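Local coordinates for aminotransferase (Psychrobacter arcticus 273-4, PDB 3IF2), which probably works as a pyridoxal 5'-phosphate-dependent aminotransferase, perhaps passing amino groups between valine and pyruvate, at residues Phe7-Ile17 against Ile156-Gly165; Tyr337-Leu348 against Ile419-Ile430. All blocks are in the same frame, centred on the assembly; numbering follows the deposited sequence.

Contact 1 (7-17 with 156-165) and contact 2 (337-348 with 419-430) lie on different parts of the subunit: their centres are 33 Å apart, their nearest atoms about 14 Å, and they follow one another along the chain without interleaving. The pyridoxal phosphate site gives them a common reference. In contact 1 the side chain of Ile156 comes to about 7 Å from a bound cofactor; in contact 2 that of Tyr337 stays about 11 Å from it, but about 6 Å from the side chain of Lys276, a cofactor-binding residue. Both are made within one chain, but the second subunit packs on contact 1, whereas no other chain of the assembly touches the segments of contact 2.

Contact 1: residues Phe7-Ile17 against Ile156-Gly165; sequences FGQKFTQPTGI and IGYSDVHVEG
Lys10 runs out fully extended from CA to CE, spanning the gap from helix 6-12 to the 156-165 loop, where a final bend at chi4 (-70°) turns its amine onto the backbone carbonyls of Asp160 and His162. Lys10 NZ lies 2.7 Å from Asp160 O, the donor tilted 31° from the carbonyl plane, and 2.9 Å from His162 O, which it meets almost end-on with a C=O...N angle of 166°. The ammonium thus fastens one carbonyl inside the type I turn Tyr158-Val161, at its third residue, and one from the residue just after the turn, while its methylenes run alongside: Lys10 CE is 3.7 Å from Gly165 O. The carboxylate of Asp160 is not a direct partner, since its OD1 stays 5.6 Å from Lys10 NZ, though the opposite charge probably favours the amine here.

In this aminotransferase class I and II protein the contact ties the N-terminal segment to the loop that follows cofactor-binding Tyr155, beside the subunit interface. Phe7 belongs to this edge: one face of its ring carries Phe11 CE2, and Val163 CG1 meets the ring edge near its plane, 3.5 Å from Phe7 CE1. The second subunit packs on the same patch, with its Asn124 against Phe7 and its own Val163 against Val163.

At the other end, Ile17 at the start of helix 16-29 extends CD1 over Ser159, 3.4 Å from Ser159 OG, and its side chain runs antiparallel to that of Ile156, Ile17 CD1 lying 3.9 Å from Ile156 CG1. The Ser159 hydroxyl donates to Ile156 O. Leu20, Tyr398 and Phe399 also touch Ile156, and Pro401 touches Ser159.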
loop_
_atom_site.group_PDB
_atom_site.type_symbol
_atom_site.label_atom_id
_atom_site.label_comp_id
_atom_site.label_asym_id
_atom_site.label_seq_id
_atom_site.Cartn_x
_atom_site.Cartn_y
_atom_site.Cartn_z
ATOM N N PHE A 7 -15.293 -11.025 2.858
ATOM C CA PHE A 7 -13.916 -10.529 2.765
ATOM C C PHE A 7 -13.524 -9.861 4.083
ATOM O O PHE A 7 -12.530 -10.208 4.670
ATOM C CB PHE A 7 -13.785 -9.528 1.602
ATOM C CG PHE A 7 -12.404 -8.966 1.428
ATOM C CD1 PHE A 7 -11.414 -9.704 0.780
ATOM C CD2 PHE A 7 -12.081 -7.694 1.909
ATOM C CE1 PHE A 7 -10.108 -9.176 0.619
ATOM C CE2 PHE A 7 -10.793 -7.160 1.748
ATOM C CZ PHE A 7 -9.807 -7.899 1.104
ATOM N N GLY A 8 -14.358 -8.939 4.550
ATOM C CA GLY A 8 -14.157 -8.252 5.821
ATOM C C GLY A 8 -14.088 -9.173 7.025
ATOM O O GLY A 8 -13.209 -9.010 7.871
ATOM N N GLN A 9 -15.003 -10.144 7.092
ATOM C CA GLN A 9 -15.027 -11.131 8.194
ATOM C C GLN A 9 -13.727 -11.938 8.289
ATOM O O GLN A 9 -13.366 -12.340 9.366
ATOM C CB GLN A 9 -16.283 -12.031 8.141
ATOM C CG GLN A 9 -17.536 -11.295 8.573
ATOM C CD GLN A 9 -18.864 -12.031 8.294
ATOM O OE1 GLN A 9 -19.028 -12.752 7.296
ATOM N NE2 GLN A 9 -19.838 -11.793 9.166
ATOM N N LYS A 10 -13.028 -12.144 7.175
ATOM C CA LYS A 10 -11.704 -12.803 7.177
ATOM C C LYS A 10 -10.629 -12.014 7.987
ATOM O O LYS A 10 -9.762 -12.633 8.607
ATOM C CB LYS A 10 -11.237 -13.060 5.729
ATOM C CG LYS A 10 -9.897 -13.742 5.570
ATOM C CD LYS A 10 -9.657 -14.181 4.130
ATOM C CE LYS A 10 -8.292 -14.865 4.026
ATOM N NZ LYS A 10 -7.153 -13.908 4.204
ATOM N N PHE A 11 -10.716 -10.677 7.995
ATOM C CA PHE A 11 -9.800 -9.797 8.741
ATOM C C PHE A 11 -10.302 -9.404 10.148
ATOM O O PHE A 11 -9.518 -8.889 10.939
ATOM C CB PHE A 11 -9.454 -8.557 7.903
ATOM C CG PHE A 11 -8.882 -8.899 6.557
ATOM C CD1 PHE A 11 -7.531 -9.210 6.409
ATOM C CD2 PHE A 11 -9.697 -8.972 5.452
ATOM C CE1 PHE A 11 -7.008 -9.570 5.163
ATOM C CE2 PHE A 11 -9.189 -9.340 4.209
ATOM C CZ PHE A 11 -7.840 -9.633 4.062
ATOM N N THR A 12 -11.587 -9.586 10.448
ATOM C CA THR A 12 -12.128 -9.407 11.815
ATOM C C THR A 12 -11.875 -10.680 12.636
ATOM O O THR A 12 -11.739 -10.614 13.856
ATOM C CB THR A 12 -13.677 -9.198 11.820
ATOM O OG1 THR A 12 -14.013 -8.139 10.934
ATOM C CG2 THR A 12 -14.232 -8.879 13.238
ATOM N N GLN A 13 -11.876 -11.834 11.960
ATOM C CA GLN A 13 -11.735 -13.160 12.587
ATOM C C GLN A 13 -10.392 -13.322 13.307
ATOM O O GLN A 13 -9.352 -13.383 12.633
ATOM C CB GLN A 13 -11.917 -14.275 11.532
ATOM C CG GLN A 13 -11.715 -15.714 12.041
ATOM C CD GLN A 13 -12.399 -16.752 11.156
ATOM O OE1 GLN A 13 -13.630 -16.742 11.012
ATOM N NE2 GLN A 13 -11.615 -17.664 10.582
ATOM N N PRO A 14 -10.405 -13.383 14.659
ATOM C CA PRO A 14 -9.132 -13.544 15.353
ATOM C C PRO A 14 -8.489 -14.916 15.077
ATOM O O PRO A 14 -9.085 -15.938 15.410
ATOM C CB PRO A 14 -9.508 -13.383 16.845
ATOM C CG PRO A 14 -10.909 -12.894 16.868
ATOM C CD PRO A 14 -11.535 -13.361 15.612
ATOM N N THR A 15 -7.330 -14.921 14.414
ATOM C CA THR A 15 -6.559 -16.150 14.147
ATOM C C THR A 15 -5.488 -16.286 15.242
ATOM O O THR A 15 -5.437 -15.478 16.175
ATOM C CB THR A 15 -5.884 -16.105 12.755
ATOM O OG1 THR A 15 -4.986 -14.985 12.683
ATOM C CG2 THR A 15 -6.921 -15.987 11.653
ATOM N N GLY A 16 -4.662 -17.323 15.161
ATOM C CA GLY A 16 -3.514 -17.481 16.068
ATOM C C GLY A 16 -2.452 -16.409 15.787
ATOM O O GLY A 16 -1.814 -15.914 16.721
ATOM N N ILE A 17 -2.286 -16.056 14.500
ATOM C CA ILE A 17 -1.339 -15.023 14.042
ATOM C C ILE A 17 -1.785 -13.628 14.520
ATOM O O ILE A 17 -0.964 -12.898 15.058
ATOM C CB ILE A 17 -1.076 -15.094 12.484
ATOM C CG1 ILE A 17 -0.366 -16.418 12.140
ATOM C CG2 ILE A 17 -0.244 -13.884 11.976
ATOM C CD1 ILE A 17 -0.226 -16.714 10.663
ATOM N N ILE A 156 6.077 -16.437 8.142
ATOM C CA ILE A 156 4.763 -16.286 8.790
ATOM C C ILE A 156 3.815 -15.344 8.013
ATOM O O ILE A 156 2.604 -15.582 7.970
ATOM C CB ILE A 156 4.925 -15.840 10.299
ATOM C CG1 ILE A 156 3.607 -15.899 11.086
ATOM C CG2 ILE A 156 5.533 -14.470 10.399
ATOM C CD1 ILE A 156 3.780 -15.667 12.591
ATOM N N GLY A 157 4.375 -14.301 7.408
ATOM C CA GLY A 157 3.613 -13.299 6.633
ATOM C C GLY A 157 2.970 -13.710 5.313
ATOM O O GLY A 157 2.145 -12.954 4.775
ATOM N N TYR A 158 3.381 -14.849 4.764
ATOM C CA TYR A 158 2.730 -15.407 3.590
ATOM C C TYR A 158 1.336 -15.939 3.921
ATOM O O TYR A 158 0.447 -15.814 3.095
ATOM C CB TYR A 158 3.511 -16.589 2.979
ATOM C CG TYR A 158 4.918 -16.317 2.471
ATOM C CD1 TYR A 158 5.301 -15.077 1.924
ATOM C CD2 TYR A 158 5.841 -17.353 2.422
ATOM C CE1 TYR A 158 6.612 -14.865 1.443
ATOM C CE2 TYR A 158 7.129 -17.161 1.928
ATOM C CZ TYR A 158 7.522 -15.925 1.457
ATOM O OH TYR A 158 8.815 -15.791 0.992
ATOM N N SER A 159 1.172 -16.514 5.120
ATOM C CA SER A 159 -0.058 -17.213 5.591
ATOM C C SER A 159 -1.442 -16.787 5.129
ATOM O O SER A 159 -2.207 -17.606 4.629
ATOM C CB SER A 159 -0.132 -17.197 7.126
ATOM O OG SER A 159 0.935 -17.899 7.697
ATOM N N ASP A 160 -1.755 -15.510 5.314
ATOM C CA ASP A 160 -3.138 -15.025 5.160
ATOM C C ASP A 160 -3.421 -14.044 4.026
ATOM O O ASP A 160 -4.485 -13.421 4.027
ATOM C CB ASP A 160 -3.551 -14.400 6.518
ATOM C CG ASP A 160 -3.483 -15.400 7.711
ATOM O OD1 ASP A 160 -3.576 -16.641 7.535
ATOM O OD2 ASP A 160 -3.371 -14.916 8.858
ATOM N N VAL A 161 -2.520 -13.929 3.044
ATOM C CA VAL A 161 -2.708 -12.934 1.965
ATOM C C VAL A 161 -3.789 -13.287 0.934
ATOM O O VAL A 161 -4.239 -12.404 0.216
ATOM C CB VAL A 161 -1.388 -12.551 1.238
ATOM C CG1 VAL A 161 -0.332 -12.061 2.245
ATOM C CG2 VAL A 161 -0.852 -13.695 0.392
ATOM N N HIS A 162 -4.212 -14.551 0.842
ATOM C CA HIS A 162 -5.254 -14.908 -0.135
ATOM C C HIS A 162 -6.587 -14.221 0.180
ATOM O O HIS A 162 -6.948 -14.070 1.339
ATOM C CB HIS A 162 -5.399 -16.416 -0.311
ATOM C CG HIS A 162 -4.258 -17.024 -1.063
ATOM N ND1 HIS A 162 -3.305 -17.825 -0.466
ATOM C CD2 HIS A 162 -3.896 -16.906 -2.362
ATOM C CE1 HIS A 162 -2.424 -18.200 -1.378
ATOM N NE2 HIS A 162 -2.760 -17.655 -2.538
ATOM N N VAL A 163 -7.259 -13.748 -0.862
ATOM C CA VAL A 163 -8.531 -13.032 -0.733
ATOM C C VAL A 163 -9.700 -13.952 -0.299
ATOM O O VAL A 163 -10.565 -13.506 0.451
ATOM C CB VAL A 163 -8.846 -12.249 -2.029
ATOM C CG1 VAL A 163 -10.191 -11.622 -1.946
ATOM C CG2 VAL A 163 -7.799 -11.163 -2.247
ATOM N N GLU A 164 -9.715 -15.205 -0.759
ATOM C CA GLU A 164 -10.732 -16.203 -0.370
ATOM C C GLU A 164 -10.035 -17.501 0.026
ATOM O O GLU A 164 -9.252 -18.022 -0.739
ATOM C CB GLU A 164 -11.764 -16.454 -1.497
ATOM C CG GLU A 164 -12.793 -17.598 -1.156
ATOM C CD GLU A 164 -14.169 -17.536 -1.891
ATOM O OE1 GLU A 164 -14.418 -16.626 -2.709
ATOM O OE2 GLU A 164 -15.031 -18.415 -1.623
ATOM N N GLY A 165 -10.339 -18.026 1.208
ATOM C CA GLY A 165 -9.744 -19.270 1.696
ATOM C C GLY A 165 -8.255 -19.148 1.955
ATOM O O GLY A 165 -7.772 -18.080 2.348
#

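Contact 2: residues Tyr337-Leu348 against Ile419-Ile430; sequences YQKQATLAVKLL and IAADEQTLIDGI
Gln340 NE2 sits between two backbone carbonyls of the facing segment: Ile419 O at 3.0 Å and Ala421 O at 2.8 Å. The first bond is nearly straight, with an N-H...O angle of 165°, and the acceptor lies close to the amide plane; the second is shorter but weak, and strongly bent. This anchor stands where strand 414-418 passes into helix 423-441, which packs with helix 324-351 of the aminotransferase class I and II fold against strands 367-372 and 414-418. The two helix segments run nearly parallel, their axes 10.1 Å apart at an angle of 22°. Gln340 gets its amide there by a bend at chi2 (-83°), which folds the side chain across the carbonyl of Ile419. Were Gln340 replaced by alanine, Ile419 O and Ala421 O would lose this shared donor and the turn before helix 423-441 would probably be freer to shift.

Asp422 caps that helix, its OD1 accepting from Thr425 N. Ile419 packs between helix 324-351 and Leu368 of strand 367-372: Ile419 CG2 presses on Ala344 CB at 3.4 Å, and its CD1 reaches the Tyr337 ring obliquely. Ala420 CB comes to the edge of that ring at CE1, while Tyr337 OH is hydrogen-bonded to Ala43 N.

Farther along, the interface is mainly apolar. Leu343 CD2 lies across the Glu423 chain at about a right angle, 3.6 Å from the methylene carbon Glu423 CG, and Leu347 CD1 meets Ile427 CG1. Ile430 reaches both leucines that end segment 337-348: its CD1 lies 3.8 Å from Leu347 CB, and its CG2 3.6 Å from Leu348 CD2.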
loop_
_atom_site.group_PDB
_atom_site.type_symbol
_atom_site.label_atom_id
_atom_site.label_comp_id
_atom_site.label_asym_id
_atom_site.label_seq_id
_atom_site.Cartn_x
_atom_site.Cartn_y
_atom_site.Cartn_z
ATOM N N TYR A 337 25.294 -8.398 11.543
ATOM C CA TYR A 337 24.480 -9.585 11.868
ATOM C C TYR A 337 25.276 -10.878 12.131
ATOM O O TYR A 337 24.850 -11.688 12.965
ATOM C CB TYR A 337 23.331 -9.813 10.862
ATOM C CG TYR A 337 22.308 -8.688 10.870
ATOM C CD1 TYR A 337 21.496 -8.476 11.979
ATOM C CD2 TYR A 337 22.142 -7.847 9.764
ATOM C CE1 TYR A 337 20.561 -7.443 12.008
ATOM C CE2 TYR A 337 21.205 -6.797 9.775
ATOM C CZ TYR A 337 20.421 -6.606 10.901
ATOM O OH TYR A 337 19.500 -5.599 10.931
ATOM N N GLN A 338 26.410 -11.081 11.466
ATOM C CA GLN A 338 27.222 -12.273 11.750
ATOM C C GLN A 338 27.753 -12.273 13.190
ATOM O O GLN A 338 27.675 -13.302 13.882
ATOM C CB GLN A 338 28.369 -12.470 10.766
ATOM C CG GLN A 338 29.234 -13.695 11.165
ATOM C CD GLN A 338 30.003 -14.296 10.034
ATOM O OE1 GLN A 338 30.324 -13.626 9.045
ATOM N NE2 GLN A 338 30.305 -15.585 10.166
ATOM N N LYS A 339 28.308 -11.144 13.614
ATOM C CA LYS A 339 28.787 -10.981 14.989
ATOM C C LYS A 339 27.653 -11.131 16.034
ATOM O O LYS A 339 27.855 -11.729 17.086
ATOM C CB LYS A 339 29.542 -9.653 15.140
ATOM C CG LYS A 339 30.890 -9.665 14.392
ATOM C CD LYS A 339 31.755 -8.411 14.619
ATOM C CE LYS A 339 31.454 -7.265 13.645
ATOM N NZ LYS A 339 32.455 -6.163 13.799
ATOM N N GLN A 340 26.467 -10.608 15.733
ATOM C CA GLN A 340 25.292 -10.769 16.617
ATOM C C GLN A 340 24.856 -12.252 16.747
ATOM O O GLN A 340 24.562 -12.722 17.852
ATOM C CB GLN A 340 24.124 -9.932 16.112
ATOM C CG GLN A 340 24.331 -8.423 16.161
ATOM C CD GLN A 340 24.052 -7.803 17.509
ATOM O OE1 GLN A 340 24.957 -7.291 18.153
ATOM N NE2 GLN A 340 22.802 -7.841 17.945
ATOM N N ALA A 341 24.823 -12.967 15.619
ATOM C CA ALA A 341 24.466 -14.400 15.590
ATOM C C ALA A 341 25.502 -15.215 16.365
ATOM O O ALA A 341 25.126 -16.091 17.155
ATOM C CB ALA A 341 24.325 -14.920 14.129
ATOM N N THR A 342 26.783 -14.903 16.153
ATOM C CA THR A 342 27.895 -15.557 16.853
ATOM C C THR A 342 27.805 -15.382 18.366
ATOM O O THR A 342 27.956 -16.350 19.129
ATOM C CB THR A 342 29.260 -15.028 16.344
ATOM O OG1 THR A 342 29.317 -15.225 14.926
ATOM C CG2 THR A 342 30.471 -15.723 17.034
ATOM N N LEU A 343 27.573 -14.145 18.783
ATOM C CA LEU A 343 27.359 -13.783 20.190
ATOM C C LEU A 343 26.173 -14.552 20.777
ATOM O O LEU A 343 26.273 -15.078 21.876
ATOM C CB LEU A 343 27.084 -12.282 20.297
ATOM C CG LEU A 343 26.744 -11.632 21.637
ATOM C CD1 LEU A 343 27.914 -11.834 22.678
ATOM C CD2 LEU A 343 26.402 -10.146 21.370
ATOM N N ALA A 344 25.062 -14.600 20.034
ATOM C CA ALA A 344 23.855 -15.314 20.457
ATOM C C ALA A 344 24.116 -16.818 20.633
ATOM O O ALA A 344 23.704 -17.385 21.644
ATOM C CB ALA A 344 22.691 -15.059 19.474
ATOM N N VAL A 345 24.811 -17.447 19.674
ATOM C CA VAL A 345 25.162 -18.892 19.755
ATOM C C VAL A 345 26.015 -19.199 21.003
ATOM O O VAL A 345 25.759 -20.193 21.692
ATOM C CB VAL A 345 25.907 -19.413 18.474
ATOM C CG1 VAL A 345 26.428 -20.855 18.664
ATOM C CG2 VAL A 345 25.024 -19.320 17.248
ATOM N N LYS A 346 27.022 -18.346 21.255
ATOM C CA LYS A 346 27.921 -18.431 22.427
ATOM C C LYS A 346 27.047 -18.495 23.678
ATOM O O LYS A 346 27.127 -19.470 24.443
ATOM C CB LYS A 346 28.844 -17.177 22.465
ATOM C CG LYS A 346 29.867 -16.938 23.617
ATOM C CD LYS A 346 31.299 -17.369 23.270
ATOM C CE LYS A 346 32.377 -16.498 23.980
ATOM N NZ LYS A 346 32.201 -16.399 25.464
ATOM N N LEU A 347 26.180 -17.484 23.827
ATOM C CA LEU A 347 25.276 -17.360 24.982
ATOM C C LEU A 347 24.302 -18.538 25.128
ATOM O O LEU A 347 24.092 -19.009 26.246
ATOM C CB LEU A 347 24.509 -16.036 24.952
ATOM C CG LEU A 347 25.304 -14.728 25.033
ATOM C CD1 LEU A 347 24.315 -13.568 24.784
ATOM C CD2 LEU A 347 26.088 -14.552 26.332
ATOM N N LEU A 348 23.754 -19.024 24.013
ATOM C CA LEU A 348 22.831 -20.183 24.027
ATOM C C LEU A 348 23.557 -21.449 24.481
ATOM O O LEU A 348 23.008 -22.213 25.272
ATOM C CB LEU A 348 22.114 -20.401 22.672
ATOM C CG LEU A 348 21.033 -19.387 22.284
ATOM C CD1 LEU A 348 20.632 -19.569 20.852
ATOM C CD2 LEU A 348 19.814 -19.505 23.165
ATOM N N ILE A 419 18.148 -11.865 16.411
ATOM C CA ILE A 419 19.521 -11.446 16.750
ATOM C C ILE A 419 19.808 -9.987 16.313
ATOM O O ILE A 419 20.944 -9.568 16.387
ATOM C CB ILE A 419 20.630 -12.498 16.359
ATOM C CG1 ILE A 419 20.663 -12.853 14.856
ATOM C CG2 ILE A 419 20.449 -13.758 17.237
ATOM C CD1 ILE A 419 21.046 -11.709 13.938
ATOM N N ALA A 420 18.784 -9.241 15.857
ATOM C CA ALA A 420 18.894 -7.801 15.576
ATOM C C ALA A 420 18.852 -6.973 16.868
ATOM O O ALA A 420 19.263 -5.824 16.854
ATOM C CB ALA A 420 17.774 -7.339 14.657
ATOM N N ALA A 421 18.349 -7.540 17.970
ATOM C CA ALA A 421 18.228 -6.830 19.262
ATOM C C ALA A 421 19.588 -6.443 19.831
ATOM O O ALA A 421 20.593 -7.063 19.499
ATOM C CB ALA A 421 17.450 -7.686 20.288
ATOM N N ASP A 422 19.621 -5.422 20.687
ATOM C CA ASP A 422 20.892 -5.008 21.279
ATOM C C ASP A 422 21.423 -6.118 22.200
ATOM O O ASP A 422 20.691 -7.027 22.638
ATOM C CB ASP A 422 20.870 -3.609 21.935
ATOM C CG ASP A 422 20.019 -3.540 23.191
ATOM O OD1 ASP A 422 20.377 -4.149 24.243
ATOM O OD2 ASP A 422 19.008 -2.804 23.145
ATOM N N GLU A 423 22.715 -6.023 22.455
ATOM C CA GLU A 423 23.447 -7.027 23.189
ATOM C C GLU A 423 22.838 -7.333 24.553
ATOM O O GLU A 423 22.616 -8.495 24.868
ATOM C CB GLU A 423 24.906 -6.586 23.283
ATOM C CG GLU A 423 25.868 -7.594 23.904
ATOM C CD GLU A 423 27.330 -7.279 23.615
ATOM O OE1 GLU A 423 27.653 -6.628 22.575
ATOM O OE2 GLU A 423 28.163 -7.720 24.434
ATOM N N GLN A 424 22.480 -6.299 25.318
ATOM C CA GLN A 424 21.911 -6.519 26.655
ATOM C C GLN A 424 20.558 -7.260 26.620
ATOM O O GLN A 424 20.278 -8.046 27.532
ATOM C CB GLN A 424 21.835 -5.215 27.478
ATOM C CG GLN A 424 21.588 -5.411 29.004
ATOM C CD GLN A 424 22.647 -6.308 29.713
ATOM O OE1 GLN A 424 23.835 -6.289 29.366
ATOM N NE2 GLN A 424 22.204 -7.092 30.697
ATOM N N THR A 425 19.747 -7.027 25.580
ATOM C CA THR A 425 18.475 -7.731 25.416
ATOM C C THR A 425 18.747 -9.233 25.175
ATOM O O THR A 425 18.092 -10.065 25.777
ATOM C CB THR A 425 17.575 -7.108 24.302
ATOM O OG1 THR A 425 17.333 -5.727 24.586
ATOM C CG2 THR A 425 16.232 -7.827 24.208
ATOM N N LEU A 426 19.725 -9.556 24.323
ATOM C CA LEU A 426 20.107 -10.952 24.043
ATOM C C LEU A 426 20.663 -11.689 25.273
ATOM O O LEU A 426 20.357 -12.874 25.451
ATOM C CB LEU A 426 21.102 -11.055 22.870
ATOM C CG LEU A 426 20.602 -10.865 21.424
ATOM C CD1 LEU A 426 21.787 -10.527 20.497
ATOM C CD2 LEU A 426 19.814 -12.086 20.901
ATOM N N ILE A 427 21.458 -11.003 26.101
ATOM C CA ILE A 427 22.026 -11.595 27.325
ATOM C C ILE A 427 20.907 -11.938 28.347
ATOM O O ILE A 427 20.841 -13.067 28.856
ATOM C CB ILE A 427 23.094 -10.646 28.024
ATOM C CG1 ILE A 427 24.324 -10.397 27.131
ATOM C CG2 ILE A 427 23.570 -11.221 29.372
ATOM C CD1 ILE A 427 25.241 -9.272 27.660
ATOM N N ASP A 428 20.065 -10.941 28.630
ATOM C CA ASP A 428 18.938 -11.068 29.564
ATOM C C ASP A 428 17.905 -12.111 29.111
ATOM O O ASP A 428 17.482 -12.953 29.903
ATOM C CB ASP A 428 18.220 -9.712 29.746
ATOM C CG ASP A 428 19.087 -8.644 30.414
ATOM O OD1 ASP A 428 20.224 -8.921 30.864
ATOM O OD2 ASP A 428 18.599 -7.500 30.488
ATOM N N GLY A 429 17.513 -12.028 27.836
ATOM C CA GLY A 429 16.527 -12.911 27.221
ATOM C C GLY A 429 16.958 -14.358 27.208
ATOM O O GLY A 429 16.203 -15.221 27.640
ATOM N N ILE A 430 18.178 -14.611 26.731
ATOM C CA ILE A 430 18.737 -15.968 26.693
ATOM C C ILE A 430 18.907 -16.532 28.119
ATOM O O ILE A 430 18.678 -17.728 28.319
ATOM C CB ILE A 430 20.040 -16.037 25.870
ATOM C CG1 ILE A 430 19.729 -15.786 24.401
ATOM C CG2 ILE A 430 20.719 -17.404 25.989
ATOM C CD1 ILE A 430 20.951 -15.586 23.570
#